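Local coordinates for protein vascular endothelial growth factor homolog (Orf virus, PDB 2GNN) that induces endothelial cell proliferation as a disulfide-linked homodimeric growth factor of the PDGF/VEGF family, at residues V70-E75 / F92-K97; V29-T34 / P46-M51; Q41-P46 / M74-A79. One frame throughout, in Å; residues are numbered along the deposited sequence.

Contact 1: V70-E75 / F92-K97; sequences VNVTME and FVEHKK. Unlike the reference sequence in segment 70-75: T73 (reference Ser). With NAG (2-acetamido-2-deoxy-beta-D-glucopyranose), chain M.
M74 and F92 meet with their side chains at about a right angle. The methionine chain is extended beyond CG and brings its sulfur to the phenyl ring. M74 SD lies 4.4 Å from the centroid of the F92 ring, an oblique Met-aromatic contact. Nearer the backbone, M74 CB is 3.7 Å from F92 CE1. V72 O sits at the edge of the same ring, close to its plane.

E94 lies across V72, again at roughly a right angle. Its chain bends at CG (chi2 -98°), so the carboxylate turns along the strand toward M74. E94 CG is 3.4 Å from V72 CG2. E94 OE2 packs 3.4 Å from M74 CE, approaching from the opposite direction. The other oxygen, OE1, accepts a hydrogen bond from M51 N, and this ties down the end of a buried acid. Further along, the V70 methyl CG1 touches E94 CB and the K96 aliphatic chain.

The backbones hold these groups in register. V70 pairs with E94 and V72 with F92, both as hydrogen-bonded pairs. The E94 N to V70 O bond is 2.8 Å and almost straight. N71 faces V93 as the non-hydrogen-bonded pair between them, and N71 CA gives a CA-H...O contact to F92 O. Both side chains turn to the other face, where N71 ND2 is bonded covalently to NAG C1 at 1.5 Å.

T73 and M74 also pair with a strand of the second subunit. The arrangement is that of the long antiparallel beta hairpin in a cystine-knot growth factor.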
# COMPACT_ATOMS: atom_id res chain seq x y z
N VAL B 70 -14.35 7.10 -6.22
CA VAL B 70 -14.74 6.78 -7.59
C VAL B 70 -14.80 5.26 -7.73
O VAL B 70 -14.08 4.53 -7.05
CB VAL B 70 -13.79 7.45 -8.64
CG1 VAL B 70 -12.46 6.73 -8.72
CG2 VAL B 70 -14.45 7.52 -10.01
N ASN B 71 -15.70 4.79 -8.58
CA ASN B 71 -15.79 3.36 -8.85
C ASN B 71 -14.99 3.06 -10.11
O ASN B 71 -15.11 3.77 -11.12
CB ASN B 71 -17.24 2.90 -9.01
CG ASN B 71 -18.18 3.51 -7.97
OD1 ASN B 71 -18.07 3.20 -6.77
ND2 ASN B 71 -19.10 4.39 -8.43
N VAL B 72 -14.14 2.03 -10.03
CA VAL B 72 -13.35 1.59 -11.17
C VAL B 72 -13.56 0.11 -11.41
O VAL B 72 -13.62 -0.67 -10.46
CB VAL B 72 -11.84 1.89 -11.01
CG1 VAL B 72 -11.59 3.38 -10.87
CG2 VAL B 72 -11.28 1.17 -9.83
N THR B 73 -13.69 -0.26 -12.68
CA THR B 73 -13.90 -1.65 -13.09
C THR B 73 -12.56 -2.28 -13.44
O THR B 73 -11.80 -1.73 -14.23
CB THR B 73 -14.86 -1.72 -14.32
OG1 THR B 73 -16.08 -1.03 -14.02
CG2 THR B 73 -15.19 -3.15 -14.69
N MET B 74 -12.27 -3.44 -12.86
CA MET B 74 -11.07 -4.21 -13.22
C MET B 74 -11.41 -5.60 -13.73
O MET B 74 -12.25 -6.29 -13.14
CB MET B 74 -10.14 -4.33 -12.01
CG MET B 74 -9.58 -3.01 -11.53
SD MET B 74 -8.52 -3.26 -10.11
CE MET B 74 -8.39 -1.57 -9.56
N GLU B 75 -10.76 -6.02 -14.81
CA GLU B 75 -10.90 -7.41 -15.25
C GLU B 75 -9.93 -8.36 -14.53
O GLU B 75 -8.72 -8.16 -14.57
CB GLU B 75 -10.79 -7.54 -16.77
CG GLU B 75 -11.44 -8.83 -17.25
CD GLU B 75 -11.76 -8.85 -18.73
OE1 GLU B 75 -10.91 -8.44 -19.55
OE2 GLU B 75 -12.88 -9.31 -19.06
N PHE B 92 -14.55 -1.55 -8.03
CA PHE B 92 -13.79 -1.27 -6.81
C PHE B 92 -13.87 0.21 -6.47
O PHE B 92 -13.93 1.06 -7.36
CB PHE B 92 -12.31 -1.68 -6.97
CG PHE B 92 -12.12 -3.13 -7.31
CD1 PHE B 92 -12.23 -3.57 -8.63
CD2 PHE B 92 -11.85 -4.05 -6.33
CE1 PHE B 92 -12.09 -4.91 -8.95
CE2 PHE B 92 -11.70 -5.40 -6.63
CZ PHE B 92 -11.81 -5.82 -7.96
N VAL B 93 -13.86 0.51 -5.19
CA VAL B 93 -13.88 1.89 -4.74
C VAL B 93 -12.44 2.40 -4.61
O VAL B 93 -11.64 1.78 -3.92
CB VAL B 93 -14.65 2.03 -3.40
CG1 VAL B 93 -14.66 3.47 -2.93
CG2 VAL B 93 -16.08 1.51 -3.56
N GLU B 94 -12.12 3.50 -5.30
CA GLU B 94 -10.83 4.19 -5.14
C GLU B 94 -11.08 5.55 -4.50
O GLU B 94 -12.10 6.17 -4.76
CB GLU B 94 -10.16 4.46 -6.49
CG GLU B 94 -10.11 3.29 -7.45
CD GLU B 94 -8.80 2.55 -7.43
OE1 GLU B 94 -7.77 3.11 -7.00
OE2 GLU B 94 -8.79 1.40 -7.88
N HIS B 95 -10.14 6.03 -3.70
CA HIS B 95 -10.24 7.36 -3.13
C HIS B 95 -9.51 8.36 -4.01
O HIS B 95 -8.36 8.13 -4.40
CB HIS B 95 -9.70 7.38 -1.71
CG HIS B 95 -10.42 6.45 -0.78
ND1 HIS B 95 -9.86 5.99 0.39
CD2 HIS B 95 -11.64 5.87 -0.87
CE1 HIS B 95 -10.71 5.18 1.00
NE2 HIS B 95 -11.80 5.10 0.26
N LYS B 96 -10.18 9.47 -4.32
CA LYS B 96 -9.61 10.54 -5.16
C LYS B 96 -9.21 11.79 -4.38
O LYS B 96 -8.42 12.59 -4.87
CB LYS B 96 -10.58 10.92 -6.28
CG LYS B 96 -10.36 10.17 -7.58
CD LYS B 96 -10.95 10.96 -8.75
CE LYS B 96 -10.74 10.24 -10.08
NZ LYS B 96 -11.43 10.95 -11.19
N LYS B 97 -9.78 11.96 -3.19
CA LYS B 97 -9.42 13.08 -2.32
C LYS B 97 -9.60 12.66 -0.88
O LYS B 97 -10.43 11.80 -0.57
CB LYS B 97 -10.27 14.31 -2.61
CG LYS B 97 -9.51 15.44 -3.29
CD LYS B 97 -10.17 16.78 -3.01
CE LYS B 97 -9.13 17.89 -2.99
NZ LYS B 97 -9.75 19.25 -3.03
C1 NAG M . -20.22 4.74 -7.57
C2 NAG M . -20.50 6.09 -6.89
C3 NAG M . -21.51 5.90 -5.75
C4 NAG M . -22.80 5.31 -6.31
C5 NAG M . -22.49 4.05 -7.12
C6 NAG M . -23.76 3.53 -7.80
C7 NAG M . -18.99 8.01 -6.81
C8 NAG M . -18.95 9.04 -5.72
N2 NAG M . -19.29 6.77 -6.43
O3 NAG M . -21.75 7.10 -5.04
O4 NAG M . -23.71 5.02 -5.26
O5 NAG M . -21.47 4.29 -8.09
O6 NAG M . -24.07 2.25 -7.30
O7 NAG M . -18.75 8.33 -7.98

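Contact 2: V29-T34 / P46-M51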
# COMPACT_ATOMS: atom_id res chain seq x y z
N VAL B 29 -4.66 -4.89 -1.62
CA VAL B 29 -5.83 -5.38 -0.91
C VAL B 29 -6.21 -6.74 -1.49
O VAL B 29 -6.14 -6.93 -2.71
CB VAL B 29 -7.04 -4.37 -1.06
CG1 VAL B 29 -8.24 -4.86 -0.30
CG2 VAL B 29 -6.67 -2.97 -0.55
N PRO B 30 -6.59 -7.71 -0.64
CA PRO B 30 -7.16 -8.97 -1.12
C PRO B 30 -8.50 -8.75 -1.81
O PRO B 30 -9.38 -8.09 -1.25
CB PRO B 30 -7.38 -9.78 0.17
CG PRO B 30 -6.55 -9.13 1.20
CD PRO B 30 -6.49 -7.68 0.83
N VAL B 31 -8.65 -9.27 -3.02
CA VAL B 31 -9.87 -9.10 -3.79
C VAL B 31 -11.10 -9.68 -3.06
O VAL B 31 -12.19 -9.09 -3.10
CB VAL B 31 -9.75 -9.72 -5.20
CG1 VAL B 31 -11.07 -9.66 -5.94
CG2 VAL B 31 -8.68 -8.99 -6.00
N SER B 32 -10.94 -10.81 -2.39
CA SER B 32 -12.07 -11.43 -1.72
C SER B 32 -12.67 -10.49 -0.67
O SER B 32 -13.87 -10.52 -0.45
CB SER B 32 -11.64 -12.73 -1.07
OG SER B 32 -10.73 -12.42 -0.04
N GLU B 33 -11.82 -9.70 -0.02
CA GLU B 33 -12.26 -8.75 1.01
C GLU B 33 -13.05 -7.56 0.45
O GLU B 33 -13.85 -6.95 1.16
CB GLU B 33 -11.07 -8.22 1.79
CG GLU B 33 -10.58 -9.15 2.89
CD GLU B 33 -9.36 -8.60 3.64
OE1 GLU B 33 -9.11 -7.36 3.61
OE2 GLU B 33 -8.67 -9.43 4.27
N THR B 34 -12.78 -7.21 -0.81
CA THR B 34 -13.48 -6.14 -1.47
C THR B 34 -14.84 -6.65 -1.95
O THR B 34 -15.76 -5.88 -2.18
CB THR B 34 -12.72 -5.65 -2.70
OG1 THR B 34 -12.71 -6.68 -3.68
CG2 THR B 34 -11.27 -5.25 -2.35
N PRO B 46 -4.96 -12.82 -6.71
CA PRO B 46 -5.80 -12.76 -5.52
C PRO B 46 -5.78 -11.40 -4.83
O PRO B 46 -6.53 -11.20 -3.88
CB PRO B 46 -5.19 -13.83 -4.62
CG PRO B 46 -3.76 -13.89 -5.01
CD PRO B 46 -3.75 -13.61 -6.48
N CYS B 47 -4.92 -10.49 -5.30
CA CYS B 47 -4.76 -9.17 -4.70
C CYS B 47 -4.74 -8.10 -5.77
O CYS B 47 -4.29 -8.35 -6.90
CB CYS B 47 -3.48 -9.12 -3.86
SG CYS B 47 -1.86 -8.97 -4.77
N VAL B 48 -5.23 -6.91 -5.43
CA VAL B 48 -5.17 -5.75 -6.32
C VAL B 48 -4.62 -4.53 -5.60
O VAL B 48 -4.70 -4.42 -4.37
CB VAL B 48 -6.55 -5.37 -6.90
CG1 VAL B 48 -6.97 -6.37 -7.99
CG2 VAL B 48 -7.62 -5.23 -5.78
N THR B 49 -4.05 -3.62 -6.38
CA THR B 49 -3.64 -2.32 -5.87
C THR B 49 -4.77 -1.29 -6.07
O THR B 49 -5.21 -1.02 -7.21
CB THR B 49 -2.36 -1.84 -6.57
OG1 THR B 49 -1.38 -2.87 -6.47
CG2 THR B 49 -1.81 -0.61 -5.91
N LEU B 50 -5.22 -0.70 -4.96
CA LEU B 50 -6.27 0.32 -4.98
C LEU B 50 -5.76 1.61 -4.38
O LEU B 50 -4.97 1.59 -3.42
CB LEU B 50 -7.48 -0.16 -4.18
CG LEU B 50 -8.20 -1.41 -4.67
CD1 LEU B 50 -9.33 -1.76 -3.72
CD2 LEU B 50 -8.74 -1.15 -6.05
N MET B 51 -6.19 2.74 -4.94
CA MET B 51 -5.90 4.04 -4.35
C MET B 51 -6.80 4.24 -3.14
O MET B 51 -8.02 4.20 -3.25
CB MET B 51 -6.09 5.15 -5.37
CG MET B 51 -5.14 5.08 -6.55
SD MET B 51 -3.41 5.04 -6.04
CE MET B 51 -3.10 6.75 -5.59
O HOH W 1 -8.51 -12.71 -3.01
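The two-stranded antiparallel sheet formed by strands 23-30 and 47-54 of the cystine-knot fold ends here, where the first strand turns into the short helix 31-34. V29 and V48 form the hydrogen-bonded pair. V29 N donates to V48 O at 2.8 Å, and V48 N returns the bond to V29 O at 2.9 Å. P30 stands opposite C47 as a non-hydrogen-bonded pair.

Past the proline the pairing continues through V31 N, which donates to P46 O at 3.0 Å. This donor is tilted 32° from the carbonyl plane, as the chain is already turning away. P46 O also accepts from a water at 2.6 Å. The same water accepts from S32 N, so it extends the link to the first turn of the helix. Two donors thus grip the P46 carbonyl at the end of the sheet.

The side chains of V31 and V48 cross at about a right angle. With V31 CG1 anti to the backbone N (chi1 174°), CG2 is left beside that N and anti to the carbonyl carbon, and V31 CG2 touches V48 CG1 at 3.7 Å. L50 CD1 receives two methyl groups from the first segment: T34 CG2 at 4.2 Å and V29 CG2 at 4.3 Å.

C47 points to the other face, with P30, and its SG forms a disulfide with C56 of the second subunit. V31, V48 and L50 pack instead against strand 62-79, through L76 and M74. T34 and L50 also reach F92 of strand 85-102, so the small sheet lies against the long hairpin.

Contact 3: Q41-P46 / M74-A79; sequences QRFNPP and MELLGA
N44 and L77 make a single antiparallel bridge between the loop 41-46 and the distal part of strand 62-79, within the cystine-knot fold. N44 N donates to L77 O at 2.8 Å, in the carbonyl plane. L77 N donates back to N44 O at 2.9 Å. The side chains of the pair touch through N44 CB and L77 CD2.

L76 points to the loop and splits its two methyl groups between neighbours. L76 CD1 meets F43 CD2 at 3.9 Å, obliquely to the ring. L76 CD2 reaches P45 CD at 4.0 Å and P45 O at 3.8 Å. Chi1 of -73° sets L76 CG anti to the carbonyl carbon, and the second torsion, chi2 169°, then turns CD1 to the phenylalanine and CD2 to the proline. The peptide bond before P45 is cis, which turns the chain just beyond the bridge.

Farther out, F43 and L76 both rest on V31 of helix 31-34, and L76 also packs on V16 of the second subunit. Q41 NE2 comes within 3.7 Å of G78 CA, where no side chain intervenes. Q88 OE1 of strand 85-102 accepts hydrogen bonds from both Q41 NE2 and A79 N, and so anchors this end of the loop. A water accepts from N44 ND2 at 2.6 Å and gives a weak bond to L77 O at 3.4 Å.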
# COMPACT_ATOMS: atom_id res chain seq x y z
N GLN B 41 -15.11 -18.98 -4.04
CA GLN B 41 -14.38 -18.76 -5.29
C GLN B 41 -13.00 -18.17 -5.01
O GLN B 41 -12.73 -17.69 -3.91
CB GLN B 41 -15.16 -17.90 -6.28
CG GLN B 41 -14.87 -16.40 -6.21
CD GLN B 41 -15.41 -15.67 -7.40
OE1 GLN B 41 -16.61 -15.43 -7.49
NE2 GLN B 41 -14.53 -15.34 -8.35
N ARG B 42 -12.12 -18.24 -6.01
CA ARG B 42 -10.78 -17.66 -5.89
C ARG B 42 -10.64 -16.59 -6.92
O ARG B 42 -11.35 -16.61 -7.92
CB ARG B 42 -9.71 -18.74 -6.11
CG ARG B 42 -9.68 -19.78 -5.02
CD ARG B 42 -8.29 -20.11 -4.66
NE ARG B 42 -8.23 -20.96 -3.48
CZ ARG B 42 -7.83 -20.54 -2.29
NH1 ARG B 42 -7.46 -19.28 -2.12
NH2 ARG B 42 -7.80 -21.39 -1.27
N PHE B 43 -9.73 -15.65 -6.67
CA PHE B 43 -9.44 -14.61 -7.66
C PHE B 43 -7.99 -14.65 -8.08
O PHE B 43 -7.09 -14.90 -7.28
CB PHE B 43 -9.77 -13.21 -7.12
CG PHE B 43 -11.20 -13.09 -6.60
CD1 PHE B 43 -11.50 -13.40 -5.29
CD2 PHE B 43 -12.23 -12.65 -7.44
CE1 PHE B 43 -12.82 -13.30 -4.80
CE2 PHE B 43 -13.54 -12.55 -6.96
CZ PHE B 43 -13.82 -12.87 -5.64
N ASN B 44 -7.76 -14.40 -9.36
CA ASN B 44 -6.43 -14.35 -9.89
C ASN B 44 -6.26 -13.08 -10.71
O ASN B 44 -6.97 -12.88 -11.69
CB ASN B 44 -6.13 -15.64 -10.66
CG ASN B 44 -5.58 -16.73 -9.75
OD1 ASN B 44 -4.45 -16.63 -9.27
ND2 ASN B 44 -6.37 -17.77 -9.51
N PRO B 45 -5.34 -12.20 -10.29
CA PRO B 45 -4.52 -12.33 -9.08
C PRO B 45 -5.40 -12.23 -7.83
O PRO B 45 -6.48 -11.66 -7.91
CB PRO B 45 -3.58 -11.13 -9.16
CG PRO B 45 -4.25 -10.16 -10.07
CD PRO B 45 -5.06 -10.95 -11.02
N PRO B 46 -4.96 -12.82 -6.71
CA PRO B 46 -5.80 -12.76 -5.52
C PRO B 46 -5.78 -11.40 -4.83
O PRO B 46 -6.53 -11.20 -3.88
CB PRO B 46 -5.19 -13.83 -4.62
CG PRO B 46 -3.76 -13.89 -5.01
CD PRO B 46 -3.75 -13.61 -6.48
N MET B 74 -12.27 -3.44 -12.86
CA MET B 74 -11.07 -4.21 -13.22
C MET B 74 -11.41 -5.60 -13.73
O MET B 74 -12.25 -6.29 -13.14
CB MET B 74 -10.14 -4.33 -12.01
CG MET B 74 -9.58 -3.01 -11.53
SD MET B 74 -8.52 -3.26 -10.11
CE MET B 74 -8.39 -1.57 -9.56
N GLU B 75 -10.76 -6.02 -14.81
CA GLU B 75 -10.90 -7.41 -15.25
C GLU B 75 -9.93 -8.36 -14.53
O GLU B 75 -8.72 -8.16 -14.57
CB GLU B 75 -10.79 -7.54 -16.77
CG GLU B 75 -11.44 -8.83 -17.25
CD GLU B 75 -11.76 -8.85 -18.73
OE1 GLU B 75 -10.91 -8.44 -19.55
OE2 GLU B 75 -12.88 -9.31 -19.06
N LEU B 76 -10.49 -9.36 -13.86
CA LEU B 76 -9.77 -10.35 -13.07
C LEU B 76 -10.12 -11.71 -13.63
O LEU B 76 -11.10 -11.84 -14.34
CB LEU B 76 -10.29 -10.38 -11.63
CG LEU B 76 -10.01 -9.28 -10.63
CD1 LEU B 76 -10.90 -9.58 -9.49
CD2 LEU B 76 -8.59 -9.36 -10.15
N LEU B 77 -9.34 -12.73 -13.27
CA LEU B 77 -9.74 -14.10 -13.56
C LEU B 77 -10.42 -14.63 -12.33
O LEU B 77 -9.83 -14.64 -11.24
CB LEU B 77 -8.53 -14.97 -13.94
CG LEU B 77 -8.83 -16.47 -14.14
CD1 LEU B 77 -9.56 -16.73 -15.45
CD2 LEU B 77 -7.54 -17.25 -14.08
N GLY B 78 -11.67 -15.05 -12.49
CA GLY B 78 -12.44 -15.57 -11.37
C GLY B 78 -13.28 -16.73 -11.85
O GLY B 78 -12.81 -17.57 -12.61
N ALA B 79 -14.54 -16.77 -11.40
CA ALA B 79 -15.43 -17.87 -11.70
C ALA B 79 -16.49 -17.45 -12.70
O ALA B 79 -16.95 -16.31 -12.70
CB ALA B 79 -16.06 -18.39 -10.44
O HOH W 2 -8.81 -17.78 -10.40

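How the contacts relate
Contacts 1 and 3 follow one another along strand 62-79 and share M74 and E75; their centres are about 16 Å apart. Contact 2 lies against both, with centres about 11 Å from contact 1 and 10 Å from contact 3. Contacts 1 and 2 are joined by polar bonds: M51 N is 2.6 Å from E94 OE1, and H95 N is 2.8 Å from M51 O. Contacts 2 and 3 share P46 and meet by packing, with V31 CG1 3.5 Å from F43 CG. All three touch the second subunit. The N-linked sugar belongs to contact 1. Benzamidine lies about 5 Å from the Q41 side chain, beside contact 3.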